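Long-range contact in uncharacterized protein (Sulfolobus solfataricus P2, PDB 2QS7), which is of unknown function but belongs to the DsrE/DsrF-like family and is a putative oxidoreductase: residues V39-Q49 with K101-F112. Numbering follows the deposited sequence. Where two conformers were deposited one is given.
Sequences VNLFFTFWGLQ and KVFACSTTMEFF
Strands 39-43 and 101-105 run parallel, 4.6 Å apart at an angle of 22°, and five backbone hydrogen bonds from K101 N to V39 O through to C105 N to F43 O join them in register. On one face of the sheet F103 sits beside N40; on the other, F43 CE1 meets V102 CG1 at 3.7 Å, the two side chains meeting at a slant. Beyond the strands, T44 OG1 and T108 OG1 share a 2.8 Å hydrogen bond that ties the loop after one strand to the first turn of helix 106-111. C105 suits the N-cap of that helix because its SG accepts T108 N in a nearly straight bond (3.4 Å, 174°). L48, with CG anti to the backbone N (chi1 -175°), wedges between strand and helix, CD1 on A104 CB and CD2 pressed tightly on T108 CG2 (3.3 Å). Farther out, Q49 OE1, buried without a polar partner, sits 3.7 Å above the centre of the F112 ring, and F112 CZ meets W46 CZ3 at 3.6 Å, the ring planes oblique. Replacing F112 by alanine is likely to strip the ring from under Q49 OE1 and leave a gap beside W46 CZ3. W46 NE1 hydrogen-bonds D20 OD2 of the second subunit, and its ring stacks on Y68 of that subunit. Strands 38-43 and 99-105 are inner neighbours in the five-stranded parallel sheet of this DsrE/DsrF-like alpha/beta fold, and the helices that follow them adjoin the subunit interface.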
ATOM      1  N   VAL A  39      17.226  -7.418   2.358  1.00 49.93           N
ATOM      2  CA  VAL A  39      16.005  -7.049   1.683  1.00 49.72           C
ATOM      3  C   VAL A  39      15.391  -8.284   1.039  1.00 51.99           C
ATOM      4  O   VAL A  39      16.078  -9.031   0.353  1.00 50.54           O
ATOM      5  CB  VAL A  39      16.237  -5.945   0.591  1.00 51.50           C
ATOM      6  CG1 VAL A  39      14.961  -5.559  -0.056  1.00 44.53           C
ATOM      7  CG2 VAL A  39      16.901  -4.709   1.200  1.00 43.90           C
ATOM      8  N   ASN A  40      14.091  -8.470   1.271  1.00 51.14           N
ATOM      9  CA  ASN A  40      13.351  -9.567   0.692  1.00 49.98           C
ATOM     10  C   ASN A  40      12.248  -8.976  -0.154  1.00 50.28           C
ATOM     11  O   ASN A  40      11.476  -8.164   0.323  1.00 50.67           O
ATOM     12  CB  ASN A  40      12.730 -10.463   1.778  1.00 47.87           C
ATOM     13  CG  ASN A  40      13.729 -10.986   2.724  1.00 48.44           C
ATOM     14  OD1 ASN A  40      14.628 -11.732   2.340  1.00 50.24           O
ATOM     15  ND2 ASN A  40      13.575 -10.620   3.987  1.00 49.25           N
ATOM     16  N   LEU A  41      12.181  -9.384  -1.415  1.00 50.12           N
ATOM     17  CA  LEU A  41      11.105  -8.929  -2.296  1.00 50.62           C
ATOM     18  C   LEU A  41      10.249 -10.113  -2.676  1.00 51.60           C
ATOM     19  O   LEU A  41      10.762 -11.166  -3.064  1.00 53.47           O
ATOM     20  CB  LEU A  41      11.674  -8.291  -3.556  1.00 50.02           C
ATOM     21  CG  LEU A  41      12.639  -7.111  -3.350  1.00 51.44           C
ATOM     22  CD1 LEU A  41      13.233  -6.678  -4.727  1.00 52.46           C
ATOM     23  CD2 LEU A  41      11.972  -5.952  -2.664  1.00 48.99           C
ATOM     24  N   PHE A  42       8.940  -9.926  -2.574  1.00 52.41           N
ATOM     25  CA  PHE A  42       7.976 -10.953  -2.951  0.50 53.10           C
ATOM     26  C   PHE A  42       7.063 -10.410  -4.044  1.00 53.17           C
ATOM     27  O   PHE A  42       6.203  -9.552  -3.794  1.00 53.29           O
ATOM     28  CB  PHE A  42       7.141 -11.373  -1.759  0.50 50.14           C
ATOM     29  CG  PHE A  42       6.194 -12.496  -2.063  0.50 53.69           C
ATOM     30  CD1 PHE A  42       6.669 -13.751  -2.356  0.50 48.87           C
ATOM     31  CD2 PHE A  42       4.825 -12.302  -2.052  0.50 55.92           C
ATOM     32  CE1 PHE A  42       5.787 -14.777  -2.617  0.50 50.96           C
ATOM     33  CE2 PHE A  42       3.972 -13.328  -2.302  0.50 46.03           C
ATOM     34  CZ  PHE A  42       4.441 -14.543  -2.582  0.50 43.49           C
ATOM     35  N   PHE A  43       7.252 -10.903  -5.273  1.00 52.80           N
ATOM     36  CA  PHE A  43       6.470 -10.432  -6.398  1.00 52.14           C
ATOM     37  C   PHE A  43       5.223 -11.251  -6.557  1.00 53.74           C
ATOM     38  O   PHE A  43       5.286 -12.460  -6.718  1.00 54.58           O
ATOM     39  CB  PHE A  43       7.280 -10.444  -7.675  1.00 52.05           C
ATOM     40  CG  PHE A  43       8.358  -9.423  -7.696  1.00 52.21           C
ATOM     41  CD1 PHE A  43       9.555  -9.664  -7.046  1.00 48.86           C
ATOM     42  CD2 PHE A  43       8.197  -8.223  -8.376  1.00 51.93           C
ATOM     43  CE1 PHE A  43      10.583  -8.728  -7.059  1.00 52.75           C
ATOM     44  CE2 PHE A  43       9.231  -7.265  -8.386  1.00 55.33           C
ATOM     45  CZ  PHE A  43      10.427  -7.531  -7.708  1.00 51.64           C
ATOM     46  N   THR A  44       4.088 -10.573  -6.539  1.00 54.03           N
ATOM     47  CA  THR A  44       2.801 -11.218  -6.598  1.00 53.03           C
ATOM     48  C   THR A  44       1.873 -10.424  -7.511  1.00 52.93           C
ATOM     49  O   THR A  44       2.120  -9.263  -7.810  1.00 52.59           O
ATOM     50  CB  THR A  44       2.231 -11.365  -5.170  1.00 55.46           C
ATOM     51  OG1 THR A  44       1.102 -12.238  -5.206  1.00 54.67           O
ATOM     52  CG2 THR A  44       1.831  -9.996  -4.559  1.00 51.38           C
ATOM     53  N   PHE A  45       0.834 -11.067  -7.992  1.00 52.48           N
ATOM     54  CA  PHE A  45      -0.107 -10.425  -8.907  1.00 54.75           C
ATOM     55  C   PHE A  45       0.572  -9.641 -10.007  1.00 53.37           C
ATOM     56  O   PHE A  45       1.325 -10.206 -10.783  1.00 54.26           O
ATOM     57  CB  PHE A  45      -1.135  -9.575  -8.122  1.00 56.01           C
ATOM     58  CG  PHE A  45      -2.218 -10.397  -7.491  1.00 59.93           C
ATOM     59  CD1 PHE A  45      -2.007 -11.031  -6.260  1.00 63.39           C
ATOM     60  CD2 PHE A  45      -3.434 -10.600  -8.162  1.00 62.68           C
ATOM     61  CE1 PHE A  45      -3.010 -11.848  -5.691  1.00 66.59           C
ATOM     62  CE2 PHE A  45      -4.436 -11.408  -7.606  1.00 64.51           C
ATOM     63  CZ  PHE A  45      -4.227 -12.030  -6.376  1.00 65.38           C
ATOM     64  N   TRP A  46       0.334  -8.346 -10.064  1.00 52.64           N
ATOM     65  CA  TRP A  46       0.833  -7.530 -11.171  1.00 53.63           C
ATOM     66  C   TRP A  46       2.339  -7.394 -11.158  1.00 52.47           C
ATOM     67  O   TRP A  46       2.981  -7.247 -12.206  1.00 51.79           O
ATOM     68  CB  TRP A  46       0.168  -6.157 -11.130  1.00 52.02           C
ATOM     69  CG  TRP A  46      -1.289  -6.248 -10.940  1.00 51.89           C
ATOM     70  CD1 TRP A  46      -2.021  -5.697  -9.938  1.00 50.77           C
ATOM     71  CD2 TRP A  46      -2.207  -6.981 -11.758  1.00 50.92           C
ATOM     72  NE1 TRP A  46      -3.348  -6.018 -10.097  1.00 53.64           N
ATOM     73  CE2 TRP A  46      -3.485  -6.817 -11.197  1.00 53.20           C
ATOM     74  CE3 TRP A  46      -2.068  -7.767 -12.908  1.00 53.93           C
ATOM     75  CZ2 TRP A  46      -4.632  -7.399 -11.754  1.00 56.10           C
ATOM     76  CZ3 TRP A  46      -3.187  -8.355 -13.448  1.00 55.44           C
ATOM     77  CH2 TRP A  46      -4.465  -8.159 -12.877  1.00 56.18           C
ATOM     78  N   GLY A  47       2.897  -7.446  -9.961  1.00 53.30           N
ATOM     79  CA  GLY A  47       4.329  -7.349  -9.791  1.00 53.08           C
ATOM     80  C   GLY A  47       4.994  -8.589 -10.331  1.00 53.96           C
ATOM     81  O   GLY A  47       6.103  -8.536 -10.824  1.00 54.60           O
ATOM     82  N   LEU A  48       4.327  -9.724 -10.236  1.00 54.27           N
ATOM     83  CA  LEU A  48       4.907 -10.952 -10.748  1.00 56.97           C
ATOM     84  C   LEU A  48       4.941 -10.883 -12.264  1.00 55.65           C
ATOM     85  O   LEU A  48       5.888 -11.313 -12.914  1.00 55.66           O
ATOM     86  CB  LEU A  48       4.099 -12.138 -10.256  1.00 57.17           C
ATOM     87  CG  LEU A  48       4.659 -13.493 -10.628  1.00 64.27           C
ATOM     88  CD1 LEU A  48       6.080 -13.638 -10.157  1.00 60.48           C
ATOM     89  CD2 LEU A  48       3.771 -14.516  -9.998  1.00 71.38           C
ATOM     90  N   GLN A  49       3.907 -10.313 -12.836  1.00 56.33           N
ATOM     91  CA  GLN A  49       3.834 -10.122 -14.292  1.00 57.21           C
ATOM     92  C   GLN A  49       5.044  -9.312 -14.768  1.00 56.31           C
ATOM     93  O   GLN A  49       5.658  -9.588 -15.787  1.00 56.22           O
ATOM     94  CB  GLN A  49       2.591  -9.275 -14.601  1.00 58.65           C
ATOM     95  CG  GLN A  49       1.821  -9.633 -15.830  1.00 71.60           C
ATOM     96  CD  GLN A  49       0.839 -10.739 -15.544  1.00 82.26           C
ATOM     97  OE1 GLN A  49       0.402 -10.923 -14.388  1.00 91.64           O
ATOM     98  NE2 GLN A  49       0.486 -11.488 -16.579  1.00 76.85           N
ATOM     99  N   LYS A 101      17.032 -10.848  -1.677  1.00 52.37           N
ATOM    100  CA  LYS A 101      16.416 -12.069  -2.178  1.00 52.50           C
ATOM    101  C   LYS A 101      15.114 -11.719  -2.877  1.00 53.47           C
ATOM    102  O   LYS A 101      14.326 -10.910  -2.374  1.00 53.33           O
ATOM    103  CB  LYS A 101      16.144 -13.044  -1.050  1.00 54.02           C
ATOM    104  CG  LYS A 101      17.403 -13.592  -0.384  1.00 55.15           C
ATOM    105  CD  LYS A 101      18.091 -14.563  -1.286  1.00 67.70           C
ATOM    106  CE  LYS A 101      19.371 -15.116  -0.667  1.00 72.49           C
ATOM    107  NZ  LYS A 101      20.553 -14.183  -0.829  1.00 80.66           N
ATOM    108  N   VAL A 102      14.929 -12.318  -4.048  1.00 52.08           N
ATOM    109  CA  VAL A 102      13.772 -12.089  -4.882  1.00 51.85           C
ATOM    110  C   VAL A 102      12.984 -13.357  -4.960  1.00 51.43           C
ATOM    111  O   VAL A 102      13.501 -14.393  -5.391  1.00 51.45           O
ATOM    112  CB  VAL A 102      14.218 -11.645  -6.280  1.00 52.80           C
ATOM    113  CG1 VAL A 102      13.043 -11.463  -7.238  1.00 51.96           C
ATOM    114  CG2 VAL A 102      15.021 -10.349  -6.149  1.00 47.81           C
ATOM    115  N   PHE A 103      11.742 -13.275  -4.520  1.00 49.79           N
ATOM    116  CA  PHE A 103      10.816 -14.396  -4.513  1.00 51.36           C
ATOM    117  C   PHE A 103       9.625 -14.114  -5.420  1.00 53.68           C
ATOM    118  O   PHE A 103       9.182 -12.989  -5.526  1.00 52.47           O
ATOM    119  CB  PHE A 103      10.287 -14.631  -3.098  1.00 51.68           C
ATOM    120  CG  PHE A 103      11.351 -14.984  -2.113  1.00 46.50           C
ATOM    121  CD1 PHE A 103      11.864 -16.273  -2.059  1.00 52.19           C
ATOM    122  CD2 PHE A 103      11.886 -14.027  -1.294  1.00 56.65           C
ATOM    123  CE1 PHE A 103      12.862 -16.611  -1.172  1.00 53.32           C
ATOM    124  CE2 PHE A 103      12.871 -14.348  -0.397  1.00 52.28           C
ATOM    125  CZ  PHE A 103      13.362 -15.653  -0.332  1.00 50.88           C
ATOM    126  N   ALA A 104       9.114 -15.174  -6.028  1.00 53.62           N
ATOM    127  CA  ALA A 104       7.942 -15.136  -6.861  1.00 55.56           C
ATOM    128  C   ALA A 104       6.837 -15.897  -6.149  1.00 56.92           C
ATOM    129  O   ALA A 104       7.062 -16.962  -5.605  1.00 55.27           O
ATOM    130  CB  ALA A 104       8.248 -15.801  -8.273  1.00 51.41           C
ATOM    131  N   CYS A 105       5.642 -15.330  -6.168  1.00 60.53           N
ATOM    132  CA  CYS A 105       4.456 -15.899  -5.559  1.00 60.59           C
ATOM    133  C   CYS A 105       3.888 -17.071  -6.341  1.00 59.98           C
ATOM    134  O   CYS A 105       3.462 -16.911  -7.481  1.00 59.96           O
ATOM    135  CB  CYS A 105       3.389 -14.812  -5.525  1.00 64.92           C
ATOM    136  SG  CYS A 105       1.741 -15.360  -5.068  1.00 72.75           S
ATOM    137  N   SER A 106       3.839 -18.238  -5.720  1.00 59.25           N
ATOM    138  CA  SER A 106       3.359 -19.431  -6.390  1.00 60.07           C
ATOM    139  C   SER A 106       1.870 -19.392  -6.718  1.00 59.74           C
ATOM    140  O   SER A 106       1.467 -19.955  -7.727  1.00 61.40           O
ATOM    141  CB  SER A 106       3.692 -20.671  -5.567  1.00 60.45           C
ATOM    142  OG  SER A 106       3.143 -20.575  -4.275  1.00 62.45           O
ATOM    143  N   THR A 107       1.052 -18.728  -5.902  1.00 60.12           N
ATOM    144  CA  THR A 107      -0.406 -18.670  -6.154  1.00 60.56           C
ATOM    145  C   THR A 107      -0.759 -17.864  -7.405  1.00 59.53           C
ATOM    146  O   THR A 107      -1.528 -18.312  -8.248  1.00 58.82           O
ATOM    147  CB  THR A 107      -1.168 -18.113  -4.946  1.00 62.10           C
ATOM    148  OG1 THR A 107      -0.896 -18.947  -3.827  1.00 66.39           O
ATOM    149  CG2 THR A 107      -2.679 -18.125  -5.183  1.00 59.11           C
ATOM    150  N   THR A 108      -0.184 -16.681  -7.511  1.00 58.40           N
ATOM    151  CA  THR A 108      -0.335 -15.838  -8.671  1.00 59.84           C
ATOM    152  C   THR A 108       0.129 -16.548  -9.931  1.00 59.72           C
ATOM    153  O   THR A 108      -0.466 -16.379 -11.001  1.00 60.26           O
ATOM    154  CB  THR A 108       0.592 -14.574  -8.548  1.00 61.48           C
ATOM    155  OG1 THR A 108       0.239 -13.801  -7.406  1.00 60.89           O
ATOM    156  CG2 THR A 108       0.539 -13.705  -9.855  1.00 60.40           C
HETATM  157  N   MSE A 109       1.217 -17.307  -9.832  1.00 59.31           N
HETATM  158  CA  MSE A 109       1.731 -18.018 -11.008  1.00 60.23           C
HETATM  159  C   MSE A 109       0.709 -18.986 -11.569  1.00 62.14           C
HETATM  160  O   MSE A 109       0.646 -19.171 -12.780  1.00 62.37           O
HETATM  161  CB  MSE A 109       3.041 -18.713 -10.709  1.00 59.29           C
HETATM  162  CG  MSE A 109       4.147 -17.720 -10.532  1.00 59.16           C
HETATM  163 SE   MSE A 109       5.701 -18.558  -9.885  0.75 57.47          SE
HETATM  164  CE  MSE A 109       6.036 -19.726 -11.372  1.00 50.50           C
ATOM    165  N   GLU A 110      -0.072 -19.612 -10.696  1.00 64.30           N
ATOM    166  CA  GLU A 110      -1.159 -20.494 -11.127  1.00 67.10           C
ATOM    167  C   GLU A 110      -2.277 -19.669 -11.765  1.00 65.58           C
ATOM    168  O   GLU A 110      -2.791 -20.047 -12.805  1.00 64.38           O
ATOM    169  CB  GLU A 110      -1.736 -21.317  -9.953  1.00 68.55           C
ATOM    170  CG  GLU A 110      -0.759 -22.354  -9.331  1.00 74.17           C
ATOM    171  CD  GLU A 110      -1.349 -23.091  -8.124  1.00 72.77           C
ATOM    172  N   PHE A 111      -2.653 -18.548 -11.141  1.00 65.54           N
ATOM    173  CA  PHE A 111      -3.717 -17.687 -11.690  1.00 67.27           C
ATOM    174  C   PHE A 111      -3.395 -17.149 -13.073  1.00 67.48           C
ATOM    175  O   PHE A 111      -4.317 -16.953 -13.868  1.00 67.90           O
ATOM    176  CB  PHE A 111      -4.040 -16.410 -10.882  1.00 68.72           C
ATOM    177  CG  PHE A 111      -4.614 -16.618  -9.498  1.00 72.90           C
ATOM    178  CD1 PHE A 111      -5.169 -17.831  -9.085  1.00 74.29           C
ATOM    179  CD2 PHE A 111      -4.702 -15.514  -8.634  1.00 73.52           C
ATOM    180  CE1 PHE A 111      -5.713 -17.966  -7.794  1.00 74.36           C
ATOM    181  CE2 PHE A 111      -5.255 -15.626  -7.370  1.00 72.77           C
ATOM    182  CZ  PHE A 111      -5.769 -16.854  -6.943  1.00 74.86           C
ATOM    183  N   PHE A 112      -2.128 -16.840 -13.351  1.00 66.18           N
ATOM    184  CA  PHE A 112      -1.761 -16.276 -14.652  1.00 65.50           C
ATOM    185  C   PHE A 112      -1.035 -17.236 -15.583  1.00 64.52           C
ATOM    186  O   PHE A 112      -0.574 -16.833 -16.642  1.00 65.42           O
ATOM    187  CB  PHE A 112      -0.991 -14.985 -14.437  1.00 66.86           C
ATOM    188  CG  PHE A 112      -1.822 -13.899 -13.810  1.00 67.81           C
ATOM    189  CD1 PHE A 112      -2.865 -13.303 -14.529  1.00 72.55           C
ATOM    190  CD2 PHE A 112      -1.582 -13.480 -12.523  1.00 67.21           C
ATOM    191  CE1 PHE A 112      -3.641 -12.300 -13.959  1.00 71.84           C
ATOM    192  CE2 PHE A 112      -2.349 -12.468 -11.934  1.00 68.35           C
ATOM    193  CZ  PHE A 112      -3.374 -11.873 -12.652  1.00 72.01           C
TER